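PDB 2C9E: peridinin-chlorophyll A protein from Amphidinium carterae, which probably serves as a water-soluble antenna that captures blue-green light with peridinin and hands the energy to chlorophyll a. Local coordinates for residues 24-28 with 29-33; 231-234 with 235-238; 243-246 with 247-251. One frame throughout, in Å; residues are numbered along the deposited sequence.

Interaction 1: residues 24-28 with 29-33. With PID (peridinin), chain D.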
# COMPACT_ATOMS: atom_id res chain seq x y z
N GLY A 24 3.59 7.99 14.44
CA GLY A 24 3.76 9.09 13.54
C GLY A 24 5.17 9.57 13.20
O GLY A 24 5.31 10.35 12.25
N GLY A 25 6.19 9.10 13.91
CA GLY A 25 7.53 9.59 13.65
C GLY A 25 8.37 8.77 12.68
O GLY A 25 7.85 7.87 11.98
N SER A 26 9.67 9.10 12.63
CA SER A 26 10.55 8.35 11.74
C SER A 26 11.03 7.17 12.51
O SER A 26 12.16 7.14 12.93
CB SER A 26 11.78 9.15 11.29
OG SER A 26 12.50 8.37 10.28
N SER A 27 10.17 6.20 12.71
CA SER A 27 10.56 5.03 13.47
C SER A 27 11.54 4.12 12.69
O SER A 27 12.09 4.49 11.67
CB SER A 27 9.31 4.22 13.82
OG SER A 27 8.69 3.78 12.62
N ALA A 28 11.76 2.94 13.22
CA ALA A 28 12.63 2.01 12.58
C ALA A 28 11.90 1.54 11.30
O ALA A 28 12.53 1.16 10.31
CB ALA A 28 12.90 0.85 13.52
N ILE A 29 10.56 1.60 11.32
CA ILE A 29 9.78 1.20 10.15
C ILE A 29 9.93 2.22 9.02
O ILE A 29 10.21 1.85 7.89
CB ILE A 29 8.30 1.05 10.52
CG1 ILE A 29 8.15 -0.13 11.46
CG2 ILE A 29 7.43 0.84 9.30
CD1 ILE A 29 7.96 -1.42 10.74
N ALA A 30 9.78 3.51 9.34
CA ALA A 30 9.89 4.56 8.33
C ALA A 30 11.23 4.45 7.61
O ALA A 30 11.32 4.57 6.40
CB ALA A 30 9.74 5.96 8.98
N LYS A 31 12.28 4.22 8.39
CA LYS A 31 13.64 4.14 7.83
C LYS A 31 13.85 2.82 7.11
O LYS A 31 14.56 2.79 6.09
CB LYS A 31 14.72 4.29 8.93
CG LYS A 31 14.60 5.61 9.64
CD LYS A 31 15.48 5.73 10.87
CE LYS A 31 15.47 7.15 11.37
NZ LYS A 31 16.61 7.32 12.28
N TYR A 32 13.24 1.74 7.61
CA TYR A 32 13.40 0.49 6.88
C TYR A 32 12.74 0.57 5.49
O TYR A 32 13.34 0.18 4.51
CB TYR A 32 12.79 -0.67 7.65
CG TYR A 32 12.60 -1.89 6.81
CD1 TYR A 32 13.65 -2.80 6.63
CD2 TYR A 32 11.38 -2.13 6.15
CE1 TYR A 32 13.50 -3.91 5.80
CE2 TYR A 32 11.22 -3.25 5.29
CZ TYR A 32 12.29 -4.14 5.12
OH TYR A 32 12.16 -5.28 4.31
N ILE A 33 11.51 1.09 5.39
CA ILE A 33 10.85 1.18 4.08
C ILE A 33 11.64 2.09 3.14
O ILE A 33 11.86 1.74 1.98
CB ILE A 33 9.41 1.70 4.19
CG1 ILE A 33 8.60 0.78 5.08
CG2 ILE A 33 8.81 1.79 2.80
CD1 ILE A 33 7.25 1.31 5.51
C1 PID D . 12.00 -11.02 18.40
C2 PID D . 12.90 -12.04 19.11
C3 PID D . 12.04 -13.24 19.52
C4 PID D . 10.97 -12.76 20.50
C5 PID D . 9.93 -11.83 19.86
C6 PID D . 10.54 -10.87 18.83
C7 PID D . 9.87 -9.64 18.69
C8 PID D . 9.13 -9.22 17.59
C9 PID D . 8.46 -7.99 17.49
C10 PID D . 8.41 -6.98 18.44
C11 PID D . 7.78 -7.58 16.42
C12 PID D . 7.34 -6.34 16.65
C13 PID D . 6.77 -5.53 15.66
C14 PID D . 6.34 -4.20 15.76
C15 PID D . 5.87 -3.56 14.61
C16 PID D . 5.49 -2.21 14.52
C17 PID D . 5.13 -1.67 13.28
C18 PID D . 4.86 -0.32 13.08
C19 PID D . 4.56 0.19 11.81
C20 PID D . 4.41 1.56 11.60
C21 PID D . 4.15 2.20 10.38
C22 PID D . 4.11 3.60 10.32
C23 PID D . 3.92 4.35 9.26
C24 PID D . 3.82 5.15 8.23
C25 PID D . 2.47 5.70 7.72
C26 PID D . 2.45 5.90 6.20
C27 PID D . 3.68 6.64 5.67
C28 PID D . 4.92 5.82 6.02
C29 PID D . 5.10 5.65 7.54
C30 PID D . 4.17 7.64 3.54
C31 PID D . 3.78 7.90 2.09
CM1 PID D . 12.76 -9.82 17.82
CM2 PID D . 9.24 -11.07 20.99
CM3 PID D . 8.88 -12.70 19.16
CM4 PID D . 6.42 -3.45 17.09
CM5 PID D . 3.87 1.38 9.12
CM6 PID D . 1.31 4.76 8.07
CM7 PID D . 2.24 7.05 8.41
CM8 PID D . 6.27 4.68 7.76
O1 PID D . 10.93 -11.53 17.62
O2 PID D . 12.87 -14.19 20.19
O3 PID D . 8.82 -7.02 19.60
O4 PID D . 7.70 -5.94 17.91
O5 PID D . 5.43 6.92 8.10
O6 PID D . 3.45 6.73 4.25
O7 PID D . 5.08 8.30 4.05
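The methyl of A30 rests on the backbone of S26, 3.7 Å from CB to CA, and this is the tight side of the turn, wedged between the loop 24-28 and a peridinin. A30 CA meets the peridinin methyl CM8. I29 lies along the polyene: CG1 and CD1 follow its chain near C17 to C19, and CG2 sits 3.6 Å from the CM5 methyl. L122 and L126 of helix 119-128 and a chlorophyll a also touch I29. The residues form the start of helix 28-39, with S27 as its N-cap. With chi1 at 62°, S27 OG lies between its own backbone N and carbonyl carbon, a position from which it turns back to the first N-H groups of the helix and accepts two weak bonds, from I29 N at 3.2 Å and A30 N at 3.5 Å. The regular backbone bonds then take over, K31 N to S27 O at 3.3 Å and the shorter Y32 N to A28 O at 2.9 Å. Ahead of the cap, S26 centres an inverse gamma turn. The looser side belongs to K31, whose extended chain runs out past S26; CE comes within 3.4 Å of S26 OG, a hydroxyl already hydrogen-bonded to E208 O. K31 is exposed, and its side chain touches E208 on helix 201-213.

Interaction 2: residues 231-234 with 235-238. With PID (peridinin), chain I.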
# COMPACT_ATOMS: atom_id res chain seq x y z
N THR A 231 -14.70 3.91 -2.38
CA THR A 231 -15.67 4.35 -3.41
C THR A 231 -15.33 3.77 -4.79
O THR A 231 -16.13 3.89 -5.74
CB THR A 231 -15.67 5.87 -3.66
OG1 THR A 231 -14.42 6.23 -4.25
CG2 THR A 231 -15.92 6.67 -2.36
N MET A 232 -14.15 3.17 -4.94
CA MET A 232 -13.80 2.58 -6.23
C MET A 232 -14.46 1.21 -6.46
O MET A 232 -14.77 0.48 -5.52
CB MET A 232 -12.28 2.39 -6.38
CG MET A 232 -11.49 3.66 -6.27
SD MET A 232 -9.71 3.37 -6.29
CE MET A 232 -9.19 4.98 -7.00
N ASN A 233 -14.60 0.87 -7.74
CA ASN A 233 -15.14 -0.41 -8.15
C ASN A 233 -14.07 -1.46 -7.87
O ASN A 233 -12.99 -1.45 -8.47
CB ASN A 233 -15.44 -0.38 -9.64
CG ASN A 233 -16.15 -1.64 -10.11
OD1 ASN A 233 -15.55 -2.69 -10.41
ND2 ASN A 233 -17.46 -1.53 -10.18
N GLN A 234 -14.39 -2.41 -7.00
CA GLN A 234 -13.43 -3.42 -6.65
C GLN A 234 -12.87 -4.27 -7.81
O GLN A 234 -11.72 -4.70 -7.74
CB GLN A 234 -13.97 -4.32 -5.52
CG GLN A 234 -12.84 -5.08 -4.73
CD GLN A 234 -11.94 -4.15 -3.90
OE1 GLN A 234 -12.32 -3.00 -3.64
NE2 GLN A 234 -10.76 -4.64 -3.47
N ASN A 235 -13.63 -4.52 -8.88
CA ASN A 235 -13.07 -5.33 -9.98
C ASN A 235 -11.98 -4.54 -10.72
O ASN A 235 -11.01 -5.10 -11.25
CB ASN A 235 -14.17 -5.74 -10.99
CG ASN A 235 -15.16 -6.79 -10.42
OD1 ASN A 235 -14.76 -7.83 -9.85
ND2 ASN A 235 -16.46 -6.52 -10.59
N ALA A 236 -12.17 -3.24 -10.80
CA ALA A 236 -11.21 -2.33 -11.44
C ALA A 236 -9.95 -2.28 -10.55
O ALA A 236 -8.82 -2.16 -11.06
CB ALA A 236 -11.83 -0.92 -11.56
N ILE A 237 -10.15 -2.37 -9.23
CA ILE A 237 -9.05 -2.39 -8.30
C ILE A 237 -8.26 -3.66 -8.61
O ILE A 237 -7.04 -3.61 -8.80
CB ILE A 237 -9.56 -2.44 -6.83
CG1 ILE A 237 -10.06 -1.07 -6.43
CG2 ILE A 237 -8.44 -2.95 -5.87
CD1 ILE A 237 -10.60 -1.00 -5.02
N ASN A 238 -8.96 -4.79 -8.72
CA ASN A 238 -8.30 -6.04 -9.01
C ASN A 238 -7.59 -6.00 -10.31
O ASN A 238 -6.50 -6.52 -10.42
CB ASN A 238 -9.29 -7.20 -9.02
CG ASN A 238 -9.98 -7.35 -7.73
OD1 ASN A 238 -9.40 -7.05 -6.68
ND2 ASN A 238 -11.22 -7.80 -7.76
C1 PID I . -5.04 21.18 -11.02
C2 PID I . -4.98 22.38 -11.97
C3 PID I . -6.03 22.26 -13.08
C4 PID I . -5.73 20.98 -13.87
C5 PID I . -5.87 19.69 -13.05
C6 PID I . -5.41 19.81 -11.59
C7 PID I . -4.86 18.65 -11.03
C8 PID I . -5.38 17.87 -10.00
C9 PID I . -4.78 16.71 -9.49
C10 PID I . -3.58 16.12 -9.89
C11 PID I . -5.34 15.86 -8.63
C12 PID I . -4.58 14.78 -8.50
C13 PID I . -4.92 13.65 -7.75
C14 PID I . -4.18 12.48 -7.57
C15 PID I . -4.74 11.46 -6.80
C16 PID I . -4.14 10.22 -6.55
C17 PID I . -4.82 9.24 -5.83
C18 PID I . -4.27 7.98 -5.60
C19 PID I . -4.96 6.97 -4.93
C20 PID I . -4.39 5.72 -4.73
C21 PID I . -5.02 4.65 -4.11
C22 PID I . -4.32 3.44 -3.96
C23 PID I . -4.78 2.34 -3.42
C24 PID I . -5.19 1.22 -2.89
C25 PID I . -5.85 0.09 -3.70
C26 PID I . -7.19 -0.30 -3.07
C27 PID I . -7.09 -0.56 -1.56
C28 PID I . -6.44 0.62 -0.83
C29 PID I . -5.05 0.97 -1.38
C30 PID I . -9.14 -1.78 -1.19
C31 PID I . -10.57 -1.80 -0.64
CM1 PID I . -4.09 21.28 -9.83
CM2 PID I . -5.04 18.64 -13.80
CM3 PID I . -7.34 19.24 -13.08
CM4 PID I . -2.84 12.26 -8.28
CM5 PID I . -6.45 4.79 -3.57
CM6 PID I . -6.10 0.50 -5.15
CM7 PID I . -4.91 -1.13 -3.71
CM8 PID I . -4.52 2.20 -0.65
O1 PID I . -6.32 20.58 -10.78
O2 PID I . -5.89 23.37 -13.97
O3 PID I . -2.70 16.65 -10.56
O4 PID I . -3.46 14.91 -9.27
O5 PID I . -4.17 -0.13 -1.19
O6 PID I . -8.43 -0.63 -1.01
O7 PID I . -8.67 -2.76 -1.77
O HOH W 1 -10.00 -7.34 -3.91
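The N-terminus of helix 234-251 is built here, with N233 as its N-cap and Q234 as the first helical residue, reaching out to a peridinin. The N233 amide folds back over the opening turn because chi1 of -173° sets CG opposite the backbone N, and OD1 accepts two weak bonds, from N235 N at 3.1 Å and from A236 N at 3.4 Å. The same oxygen lies against CB of N235. N233 O takes the I237 N-H in its carbonyl plane, and Q234 O takes that of N238 at 2.9 Å, so the regular helical bonds begin directly behind the cap.

Q234 bends at chi2 (68°), which carries its amide across I237. OE1 comes to 3.0 Å from I237 CD1, a tight and somewhat strained approach that may be doubtful in detail, while NE2 lies over the CG2 branch. From there NE2 gives an almost straight hydrogen bond, 176° at the proton, to O7 of the peridinin, 3.3 Å away. It also donates to a water at 2.8 Å; the same water lies 2.8 Å from N238 OD1, to which it can donate, and so may bridge the side chains of the first and fifth helical residues. The same CD1 methyl of I237 also packs 4.0 Å from M232 CB, and M274 of helix 261-276 touches M232, A236 and I237. Helix 60-77 adds P60 and V63 against Q234, and a second peridinin touches Q234, I237 and N238. An asparagine N-cap followed by a glutamine that hydrogen-bonds the carbonyl oxygen of peridinin's acetate group makes this a helix start built into a peridinin pocket.

Interaction 3: residues 243-246 with 247-251. With CLA (chlorophyll a), chain C.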
# COMPACT_ATOMS: atom_id res chain seq x y z
N ALA A 243 -2.42 -5.64 -13.17
CA ALA A 243 -1.61 -4.99 -14.21
C ALA A 243 -0.18 -4.71 -13.64
O ALA A 243 0.82 -4.92 -14.31
CB ALA A 243 -2.27 -3.67 -14.66
N HIS A 244 -0.10 -4.26 -12.38
CA HIS A 244 1.23 -3.99 -11.78
C HIS A 244 1.99 -5.30 -11.54
O HIS A 244 3.19 -5.34 -11.71
CB HIS A 244 1.09 -3.25 -10.44
CG HIS A 244 0.66 -1.81 -10.55
ND1 HIS A 244 -0.66 -1.43 -10.78
CD2 HIS A 244 1.37 -0.65 -10.43
CE1 HIS A 244 -0.74 -0.10 -10.79
NE2 HIS A 244 0.48 0.39 -10.58
N VAL A 245 1.30 -6.36 -11.10
CA VAL A 245 1.95 -7.68 -10.87
C VAL A 245 2.59 -8.06 -12.22
O VAL A 245 3.72 -8.49 -12.29
CB VAL A 245 0.92 -8.85 -10.49
CG1 VAL A 245 1.62 -10.22 -10.62
CG2 VAL A 245 0.39 -8.69 -9.03
N ARG A 246 1.86 -7.88 -13.30
CA ARG A 246 2.48 -8.23 -14.58
C ARG A 246 3.69 -7.33 -14.92
O ARG A 246 4.74 -7.83 -15.34
CB ARG A 246 1.45 -8.15 -15.71
CG ARG A 246 2.08 -8.23 -17.08
CD ARG A 246 1.16 -7.69 -18.16
NE ARG A 246 -0.02 -8.53 -18.34
CZ ARG A 246 -1.26 -8.05 -18.36
NH1 ARG A 246 -1.46 -6.73 -18.19
NH2 ARG A 246 -2.29 -8.88 -18.56
N ALA A 247 3.55 -6.02 -14.71
CA ALA A 247 4.64 -5.07 -15.01
C ALA A 247 5.95 -5.40 -14.28
O ALA A 247 7.05 -5.41 -14.86
CB ALA A 247 4.19 -3.68 -14.66
N ILE A 248 5.83 -5.69 -13.00
CA ILE A 248 6.99 -6.00 -12.19
C ILE A 248 7.73 -7.21 -12.75
O ILE A 248 8.94 -7.21 -12.85
CB ILE A 248 6.57 -6.27 -10.74
CG1 ILE A 248 5.95 -5.01 -10.14
CG2 ILE A 248 7.76 -6.81 -9.95
CD1 ILE A 248 5.37 -5.25 -8.73
N LYS A 249 6.99 -8.26 -13.10
CA LYS A 249 7.64 -9.45 -13.64
C LYS A 249 8.41 -9.02 -14.88
O LYS A 249 9.59 -9.39 -15.03
CB LYS A 249 6.58 -10.54 -13.97
CG LYS A 249 5.91 -11.06 -12.67
CD LYS A 249 4.54 -11.72 -12.90
CE LYS A 249 4.58 -13.21 -12.62
NZ LYS A 249 3.21 -13.79 -12.61
N GLY A 250 7.79 -8.22 -15.75
CA GLY A 250 8.52 -7.78 -16.92
C GLY A 250 9.67 -6.81 -16.61
O GLY A 250 10.54 -6.55 -17.50
N ALA A 251 9.73 -6.32 -15.36
CA ALA A 251 10.76 -5.33 -15.01
C ALA A 251 11.94 -5.80 -14.19
O ALA A 251 12.99 -5.14 -14.20
CB ALA A 251 10.08 -4.11 -14.29
MG CLA C . 1.29 3.56 -8.33
CHA CLA C . 0.45 6.97 -8.42
CHB CLA C . 4.63 4.43 -8.16
CHC CLA C . 2.09 0.34 -7.30
CHD CLA C . -2.08 2.92 -7.64
NA CLA C . 2.40 5.44 -8.46
C1A CLA C . 1.84 6.73 -8.49
C2A CLA C . 2.94 7.77 -8.46
C3A CLA C . 4.21 6.95 -8.61
C4A CLA C . 3.77 5.51 -8.38
CMA CLA C . 4.75 7.09 -10.04
CAA CLA C . 2.94 8.53 -7.13
CBA CLA C . 3.87 9.74 -7.14
CGA CLA C . 4.03 10.37 -5.76
O1A CLA C . 4.81 11.32 -5.63
O2A CLA C . 3.30 9.87 -4.58
NB CLA C . 3.05 2.54 -7.94
C1B CLA C . 4.31 3.09 -7.98
C2B CLA C . 5.29 2.04 -7.88
C3B CLA C . 4.61 0.87 -7.65
C4B CLA C . 3.17 1.20 -7.62
CMB CLA C . 6.84 2.18 -8.06
CAB CLA C . 5.48 -0.30 -7.52
CBB CLA C . 4.96 -1.52 -7.32
NC CLA C . 0.19 1.92 -7.60
C1C CLA C . 0.70 0.68 -7.29
C2C CLA C . -0.41 -0.24 -7.05
C3C CLA C . -1.55 0.48 -7.14
C4C CLA C . -1.18 1.85 -7.47
CMC CLA C . -0.34 -1.73 -6.72
CAC CLA C . -2.97 -0.02 -6.95
CBC CLA C . -3.58 -0.53 -8.31
ND CLA C . -0.42 4.65 -8.07
C1D CLA C . -1.72 4.25 -7.94
C2D CLA C . -2.61 5.32 -8.30
C3D CLA C . -1.83 6.39 -8.49
C4D CLA C . -0.48 5.97 -8.33
CMD CLA C . -4.18 5.22 -8.37
CAD CLA C . -1.80 7.81 -8.70
OBD CLA C . -2.66 8.60 -9.14
CBD CLA C . -0.38 8.29 -8.45
CGD CLA C . 0.01 9.16 -9.62
O1D CLA C . 0.59 8.67 -10.58
O2D CLA C . -0.34 10.47 -9.61
CED CLA C . -0.16 11.21 -10.69
C1 CLA C . 3.55 10.56 -3.33
C2 CLA C . 2.77 9.92 -2.36
C3 CLA C . 2.03 10.43 -1.30
C4 CLA C . 1.95 11.97 -0.96
C5 CLA C . 1.19 9.50 -0.34
C6 CLA C . 1.33 7.97 -0.60
C7 CLA C . 0.32 7.12 0.23
C8 CLA C . 0.35 5.59 -0.03
C9 CLA C . -0.92 4.93 0.55
C10 CLA C . 1.61 5.00 0.65
C11 CLA C . 1.64 3.46 0.79
C12 CLA C . 3.02 2.96 1.22
C13 CLA C . 3.62 3.60 2.49
C14 CLA C . 5.12 3.46 2.60
C15 CLA C . 2.94 2.98 3.72
C16 CLA C . 3.19 1.51 4.00
C17 CLA C . 2.18 1.02 4.99
C18 CLA C . 2.38 -0.40 5.50
C19 CLA C . 1.30 -0.74 6.49
C20 CLA C . 3.73 -0.52 6.18
O HOH W 2 1.26 2.92 -10.36
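H244 and I248, one turn apart on helix 234-251, face a chlorophyll a at a site where a water bound to the chlorophyll magnesium is held by the histidine. CB of H244 leaves the helix with chi1 at -72°, putting CG anti to the carbonyl carbon and directing the ring at the macrocycle. CG lies 4.0 Å from both CMC and C2C of the chlorophyll. ND1, near C2C and the CBC carbon, is hydrogen-bonded to A240 O one turn back, which fixes the rotation of the ring. CD2 comes to 3.4 Å from CHC, and CE1 passes over C2C and C3C. At the tip, NE2 is 3.3 Å from C1C, which sits over one face of the imidazole, displaced toward its rim. In the plane of the ring, at its edge, NE2 meets the water at 2.7 Å. Replacing H244 by alanine would take away the imidazole and is likely to leave the magnesium-bound water without this partner and open a gap beside the pyrrole carbons.

The backbone beneath is regular helix: I248 N meets H244 O nearly end-on, 3.0 Å, and A247 N and G250 N bond to A243 O and R246 O. CG1 of I248 leans against H244 O, and its CD1 reaches the CBB vinyl carbon of the chlorophyll. On another face, V245 and K249 run side by side against helix 41-55, V245 touching L52 and E53 and K249 touching E49, while V267 of helix 261-276 touches H244 and A247. A peridinin touches H244, A247, I248 and A251. The water that H244 holds completes the link, with its oxygen 2.1 Å from the central magnesium of the chlorophyll.

Interactions 2 and 3 share helix 234-251, interaction 2 at its start and interaction 3 toward its other end, with centres 19 Å apart; interaction 1 opens another helix, 28-39, about 30 Å from interaction 2 between centres and on the opposite side of the chain's centre. Interactions 1 and 2 are partly buried helix starts with a side-chain oxygen as N-cap, a serine hydroxyl in one and an asparagine amide in the other. They differ in how they meet peridinin: apolar contact along the polyene in interaction 1, a hydrogen bond in interaction 2. Interaction 3 is the most buried, lacks a cap, and turns to chlorophyll, using a water-mediated metal link.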